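PDB 5Z06: BDI_3064 protein from Parabacteroides distasonis ATCC 8503, which hydrolyses linear beta-1,2-glucan and beta-1,2-glucooligosaccharides of four or more glucose units, releasing sophorose from the non-reducing end. Local coordinates for residues A[85-90]-A[135-140]; A[565-570]-A[600-605]. All blocks are in the same frame, centred on the assembly; numbering follows the deposited sequence.

Interaction 1. Residues A[85-90]-A[135-140]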
loop_
_atom_site.group_PDB
_atom_site.type_symbol
_atom_site.label_atom_id
_atom_site.label_comp_id
_atom_site.label_asym_id
_atom_site.label_seq_id
_atom_site.Cartn_x
_atom_site.Cartn_y
_atom_site.Cartn_z
ATOM N N SER A 85 -2.425 -22.504 17.505
ATOM C CA SER A 85 -2.011 -23.807 18.017
ATOM C C SER A 85 -1.635 -24.773 16.912
ATOM O O SER A 85 -1.004 -25.788 17.191
ATOM C CB SER A 85 -3.145 -24.439 18.813
ATOM O OG SER A 85 -3.316 -23.779 20.042
ATOM N N THR A 86 -2.025 -24.479 15.670
ATOM C CA THR A 86 -1.935 -25.453 14.592
ATOM C C THR A 86 -1.366 -24.814 13.330
ATOM O O THR A 86 -1.607 -23.643 13.059
ATOM C CB THR A 86 -3.309 -26.085 14.271
ATOM O OG1 THR A 86 -4.133 -25.130 13.613
ATOM C CG2 THR A 86 -4.028 -26.560 15.537
ATOM N N LEU A 87 -0.585 -25.590 12.589
ATOM C CA LEU A 87 -0.264 -25.284 11.212
ATOM C C LEU A 87 -1.271 -26.030 10.375
ATOM O O LEU A 87 -1.209 -27.253 10.258
ATOM C CB LEU A 87 1.139 -25.735 10.870
ATOM C CG LEU A 87 1.540 -25.675 9.395
ATOM C CD1 LEU A 87 1.551 -24.233 8.909
ATOM C CD2 LEU A 87 2.907 -26.304 9.235
ATOM N N SER A 88 -2.222 -25.296 9.820
ATOM C CA SER A 88 -3.192 -25.861 8.907
ATOM C C SER A 88 -2.754 -25.646 7.451
ATOM O O SER A 88 -2.237 -24.592 7.105
ATOM C CB SER A 88 -4.548 -25.249 9.153
ATOM O OG SER A 88 -5.434 -25.535 8.095
ATOM N N MET A 89 -2.924 -26.675 6.623
ATOM C CA MET A 89 -2.747 -26.579 5.179
ATOM C C MET A 89 -3.855 -27.334 4.469
ATOM O O MET A 89 -4.597 -28.116 5.073
ATOM C CB MET A 89 -1.438 -27.206 4.735
ATOM C CG MET A 89 -0.308 -27.109 5.725
ATOM S SD MET A 89 1.196 -27.656 4.932
ATOM C CE MET A 89 0.928 -29.417 4.907
ATOM N N GLN A 90 -3.931 -27.110 3.170
ATOM C CA GLN A 90 -4.720 -27.929 2.285
ATOM C C GLN A 90 -3.690 -28.605 1.391
ATOM O O GLN A 90 -2.818 -27.926 0.838
ATOM C CB GLN A 90 -5.687 -27.074 1.484
ATOM C CG GLN A 90 -6.804 -26.479 2.324
ATOM C CD GLN A 90 -7.933 -27.443 2.621
ATOM O OE1 GLN A 90 -7.977 -28.568 2.118
ATOM N NE2 GLN A 90 -8.869 -26.996 3.431
ATOM N N VAL A 135 -5.063 -30.596 6.429
ATOM C CA VAL A 135 -4.038 -31.079 7.321
ATOM C C VAL A 135 -3.932 -30.075 8.458
ATOM O O VAL A 135 -3.937 -28.875 8.211
ATOM C CB VAL A 135 -2.698 -31.181 6.588
ATOM C CG1 VAL A 135 -1.551 -31.476 7.542
ATOM C CG2 VAL A 135 -2.784 -32.257 5.526
ATOM N N SER A 136 -3.861 -30.579 9.692
ATOM C CA SER A 136 -3.585 -29.768 10.885
ATOM C C SER A 136 -2.447 -30.409 11.627
ATOM O O SER A 136 -2.528 -31.567 12.025
ATOM C CB SER A 136 -4.785 -29.701 11.818
ATOM O OG SER A 136 -5.857 -29.018 11.214
ATOM N N ILE A 137 -1.377 -29.663 11.806
ATOM C CA ILE A 137 -0.244 -30.135 12.555
ATOM C C ILE A 137 -0.263 -29.275 13.794
ATOM O O ILE A 137 -0.100 -28.057 13.685
ATOM C CB ILE A 137 1.076 -29.952 11.795
ATOM C CG1 ILE A 137 1.008 -30.669 10.450
ATOM C CG2 ILE A 137 2.241 -30.466 12.635
ATOM C CD1 ILE A 137 2.053 -30.232 9.455
ATOM N N PRO A 138 -0.497 -29.896 14.970
ATOM C CA PRO A 138 -0.332 -29.138 16.179
ATOM C C PRO A 138 1.063 -28.546 16.225
ATOM O O PRO A 138 2.047 -29.250 15.960
ATOM C CB PRO A 138 -0.523 -30.199 17.287
ATOM C CG PRO A 138 -1.483 -31.166 16.701
ATOM C CD PRO A 138 -1.074 -31.235 15.245
ATOM N N LEU A 139 1.147 -27.267 16.564
ATOM C CA LEU A 139 2.424 -26.598 16.688
ATOM C C LEU A 139 3.273 -27.249 17.766
ATOM O O LEU A 139 4.493 -27.324 17.656
ATOM C CB LEU A 139 2.212 -25.099 16.952
ATOM C CG LEU A 139 1.625 -24.347 15.745
ATOM C CD1 LEU A 139 1.420 -22.884 16.092
ATOM C CD2 LEU A 139 2.508 -24.443 14.505
ATOM N N GLU A 140 2.603 -27.689 18.819
ATOM C CA GLU A 140 3.130 -28.648 19.813
ATOM C C GLU A 140 4.077 -29.711 19.205
ATOM O O GLU A 140 5.212 -29.874 19.673
ATOM C CB GLU A 140 1.920 -29.328 20.453
ATOM C CG GLU A 140 2.099 -29.842 21.859
ATOM C CD GLU A 140 0.837 -30.519 22.358
ATOM O OE1 GLU A 140 -0.209 -30.418 21.674
ATOM O OE2 GLU A 140 0.894 -31.153 23.424
#

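Interaction 2. Residues A[565-570]-A[600-605]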
loop_
_atom_site.group_PDB
_atom_site.type_symbol
_atom_site.label_atom_id
_atom_site.label_comp_id
_atom_site.label_asym_id
_atom_site.label_seq_id
_atom_site.Cartn_x
_atom_site.Cartn_y
_atom_site.Cartn_z
ATOM N N LYS A 565 10.001 13.818 -15.875
ATOM C CA LYS A 565 10.568 13.423 -17.157
ATOM C C LYS A 565 11.873 12.668 -17.024
ATOM O O LYS A 565 12.128 11.762 -17.795
ATOM C CB LYS A 565 10.797 14.646 -18.022
ATOM C CG LYS A 565 9.515 15.197 -18.617
ATOM C CD LYS A 565 9.743 16.595 -19.153
ATOM C CE LYS A 565 9.664 16.683 -20.658
ATOM N NZ LYS A 565 10.250 17.978 -21.096
ATOM N N ILE A 566 12.706 13.096 -16.078
ATOM C CA ILE A 566 13.980 12.470 -15.795
ATOM C C ILE A 566 13.735 11.049 -15.360
ATOM O O ILE A 566 14.403 10.126 -15.792
ATOM C CB ILE A 566 14.734 13.232 -14.675
ATOM C CG1 ILE A 566 15.438 14.486 -15.237
ATOM C CG2 ILE A 566 15.771 12.362 -13.988
ATOM C CD1 ILE A 566 15.807 15.526 -14.201
ATOM N N ASN A 567 12.780 10.902 -14.451
ATOM C CA ASN A 567 12.409 9.612 -13.947
ATOM C C ASN A 567 11.920 8.716 -15.105
ATOM O O ASN A 567 12.422 7.592 -15.280
ATOM C CB ASN A 567 11.372 9.784 -12.805
ATOM C CG ASN A 567 11.162 8.518 -12.015
ATOM O OD1 ASN A 567 10.879 7.471 -12.604
ATOM N ND2 ASN A 567 11.252 8.609 -10.684
ATOM N N GLN A 568 11.005 9.217 -15.920
ATOM C CA GLN A 568 10.556 8.447 -17.061
ATOM C C GLN A 568 11.721 8.070 -17.965
ATOM O O GLN A 568 11.783 6.934 -18.461
ATOM C CB GLN A 568 9.501 9.171 -17.894
ATOM C CG GLN A 568 8.894 8.271 -18.962
ATOM C CD GLN A 568 8.109 9.007 -20.012
ATOM O OE1 GLN A 568 8.444 10.111 -20.370
ATOM N NE2 GLN A 568 7.083 8.362 -20.553
ATOM N N ARG A 569 12.629 9.007 -18.197
ATOM C CA ARG A 569 13.722 8.741 -19.150
ATOM C C ARG A 569 14.727 7.748 -18.646
ATOM O O ARG A 569 15.284 6.983 -19.429
ATOM C CB ARG A 569 14.413 10.013 -19.584
ATOM C CG ARG A 569 13.492 10.797 -20.484
ATOM C CD ARG A 569 13.955 12.209 -20.598
ATOM N NE ARG A 569 12.995 12.982 -21.371
ATOM C CZ ARG A 569 13.232 14.201 -21.835
ATOM N NH1 ARG A 569 14.416 14.769 -21.633
ATOM N NH2 ARG A 569 12.293 14.841 -22.520
ATOM N N TYR A 570 14.955 7.774 -17.343
ATOM C CA TYR A 570 15.736 6.749 -16.681
ATOM C C TYR A 570 15.091 5.384 -16.910
ATOM O O TYR A 570 15.771 4.377 -17.134
ATOM C CB TYR A 570 15.801 7.024 -15.189
ATOM C CG TYR A 570 16.334 5.854 -14.421
ATOM C CD1 TYR A 570 15.483 4.834 -13.986
ATOM C CD2 TYR A 570 17.712 5.725 -14.159
ATOM C CE1 TYR A 570 15.972 3.739 -13.300
ATOM C CE2 TYR A 570 18.205 4.631 -13.454
ATOM C CZ TYR A 570 17.336 3.640 -13.017
ATOM O OH TYR A 570 17.824 2.537 -12.332
ATOM N N GLN A 600 12.800 4.359 -3.650
ATOM C CA GLN A 600 13.419 4.187 -4.952
ATOM C C GLN A 600 13.509 5.480 -5.702
ATOM O O GLN A 600 12.714 6.416 -5.493
ATOM C CB GLN A 600 12.674 3.140 -5.793
ATOM C CG GLN A 600 12.616 1.755 -5.183
ATOM C CD GLN A 600 13.990 1.198 -4.853
ATOM O OE1 GLN A 600 14.659 1.697 -3.955
ATOM N NE2 GLN A 600 14.402 0.154 -5.574
ATOM N N GLU A 601 14.495 5.530 -6.584
ATOM C CA GLU A 601 14.776 6.731 -7.389
ATOM C C GLU A 601 15.224 6.267 -8.758
ATOM O O GLU A 601 15.655 5.120 -8.882
ATOM C CB GLU A 601 15.921 7.564 -6.780
ATOM C CG GLU A 601 15.909 7.727 -5.279
ATOM C CD GLU A 601 17.181 8.388 -4.766
ATOM O OE1 GLU A 601 17.936 8.960 -5.583
ATOM O OE2 GLU A 601 17.393 8.340 -3.538
ATOM N N PRO A 602 15.214 7.172 -9.766
ATOM C CA PRO A 602 15.813 6.839 -11.059
ATOM C C PRO A 602 17.342 6.944 -10.973
ATOM O O PRO A 602 17.973 7.810 -11.598
ATOM C CB PRO A 602 15.194 7.876 -12.010
ATOM C CG PRO A 602 14.940 9.070 -11.153
ATOM C CD PRO A 602 14.632 8.538 -9.770
ATOM N N MET A 603 17.908 6.042 -10.186
ATOM C CA MET A 603 19.339 5.933 -9.956
ATOM C C MET A 603 19.605 4.448 -9.709
ATOM O O MET A 603 18.841 3.829 -8.951
ATOM C CB MET A 603 19.721 6.725 -8.701
ATOM C CG MET A 603 19.608 8.240 -8.842
ATOM S SD MET A 603 20.779 8.920 -10.036
ATOM C CE MET A 603 22.288 8.788 -9.070
ATOM N N PRO A 604 20.682 3.877 -10.310
ATOM C CA PRO A 604 20.974 2.432 -10.142
ATOM C C PRO A 604 20.893 1.907 -8.727
ATOM O O PRO A 604 20.348 0.838 -8.501
ATOM C CB PRO A 604 22.404 2.300 -10.661
ATOM C CG PRO A 604 22.491 3.353 -11.739
ATOM C CD PRO A 604 21.567 4.480 -11.331
ATOM N N HIS A 605 21.414 2.672 -7.784
ATOM C CA HIS A 605 21.485 2.238 -6.379
ATOM C C HIS A 605 20.146 2.346 -5.629
ATOM O O HIS A 605 20.055 1.957 -4.459
ATOM C CB HIS A 605 22.568 3.018 -5.644
ATOM C CG HIS A 605 22.168 4.416 -5.285
ATOM N ND1 HIS A 605 21.881 5.371 -6.232
ATOM C CD2 HIS A 605 21.981 5.009 -4.080
ATOM C CE1 HIS A 605 21.561 6.500 -5.629
ATOM N NE2 HIS A 605 21.591 6.303 -4.320
#

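Interaction 1. Residues A[85-90]-A[135-140]
The odd spot in this antiparallel strand pair is its S85 end, where L139, the residue after P138, bonds to S85 through its backbone and folds its side chain back over that residue. L139 N reaches S85 O at 2.7 Å, almost straight at 173°, and the side chain follows: CG sits 3.3 Å from S85 O. With CG anti to its own carbonyl carbon (chi1 -69°), the two methyls divide the work, CD1 lying against S85 C and T86 N, CD2 against L87 N and 4.1 Å from L87 CB. With an alanine at L139 both methyls would go, which would probably uncover the S85-T86 peptide and take an apolar neighbour from L87 CB. Further along, the pairing is regular. L87 and I137 form a hydrogen-bonded pair, L87 N to I137 O at 2.7 Å and I137 N to L87 O at 2.9 Å, and M89 and V135 form the next. Between them S88 and S136 make a non-hydrogen-bonded pair, in which S88 CA comes within 3.2 Å of V135 O as a CH...O contact. L87, I137, M89 and V135 all point to one face; L87 CD2 meets I137 CD1 alongside at 4.0 Å, and the M89 chain, bent at its last torsion, brings CE to V135 CG1. T86, S88, S136 and P138 take the other face. On its far edge strand 86-93 pairs with strand 169-180, and there S85 and T86 both face L180 in a classic beta bulge, T86 OG1 also bonding to L180 O. The apolar face packs on strand 104-109 of the second sheet: I105 receives L87, M89 and I137, while I107 meets L139.

Interaction 2. Residues A[565-570]-A[600-605]
I566, N567 and Y570, on one side of helix 556-573, receive P602, the centre of an inverse gamma turn in the loop between strands 597-599 and 610-611. It is a proline-aromatic contact within the glucoamylase-like part of the chain. I566 comes first and gives least, its CG2 just brushing P602 CG at 4.4 Å. N567 does more: CG stands anti to the backbone N (chi1 -167°), which carries the amide out to the proline, where ND2 lies 3.5 Å from P602 CD. This is packing against the ring rather than a polar contact; the amide's hydrogen bond from ND2 goes to L588 O. One helical turn after I566, Y570 supplies most of the helix's surface. Its CB and CG both lie 3.3 Å from P602 CB, a tight fit, and the phenol extends over the turn's backbone. P602 CA is 3.5 Å above the ring plane and over its centre, and M603 N lies on that same face, shifted toward the rim. Thus the ring rests on the P602-M603 peptide as well as on the proline. P602 O, near Y570 CD2, has its own hydrogen bond from N530 ND2. The tyrosine's hydroxyl bonds to D607 OD2 and Q575 NE2, so the hydroxyl end is held by two polar partners beyond the contact. At the ring's edge, close to its plane, P604 completes the contact: its CD stands 4.0 Å from Y570 CE2.

The two contacts belong to different parts of the chain and do not touch: their centres are 46 Å apart, their nearest atoms about 31 Å, and they lie on opposite sides of the chain's centre. They also follow in series, the strand pair of interaction 1 closing long before the helix of interaction 2 begins. Interaction 1 belongs to the beta-sheet part that holds the calcium ion, about 11 Å from the side chain of M89; strand 169-180, beside 86-93, supplies the metal ligand D175. Interaction 2 lies in the glucoamylase-like region. There Q600, at the start of 600-605, hydrogen-bonds through OE1 to a glycerol, probably from the crystallisation liquor.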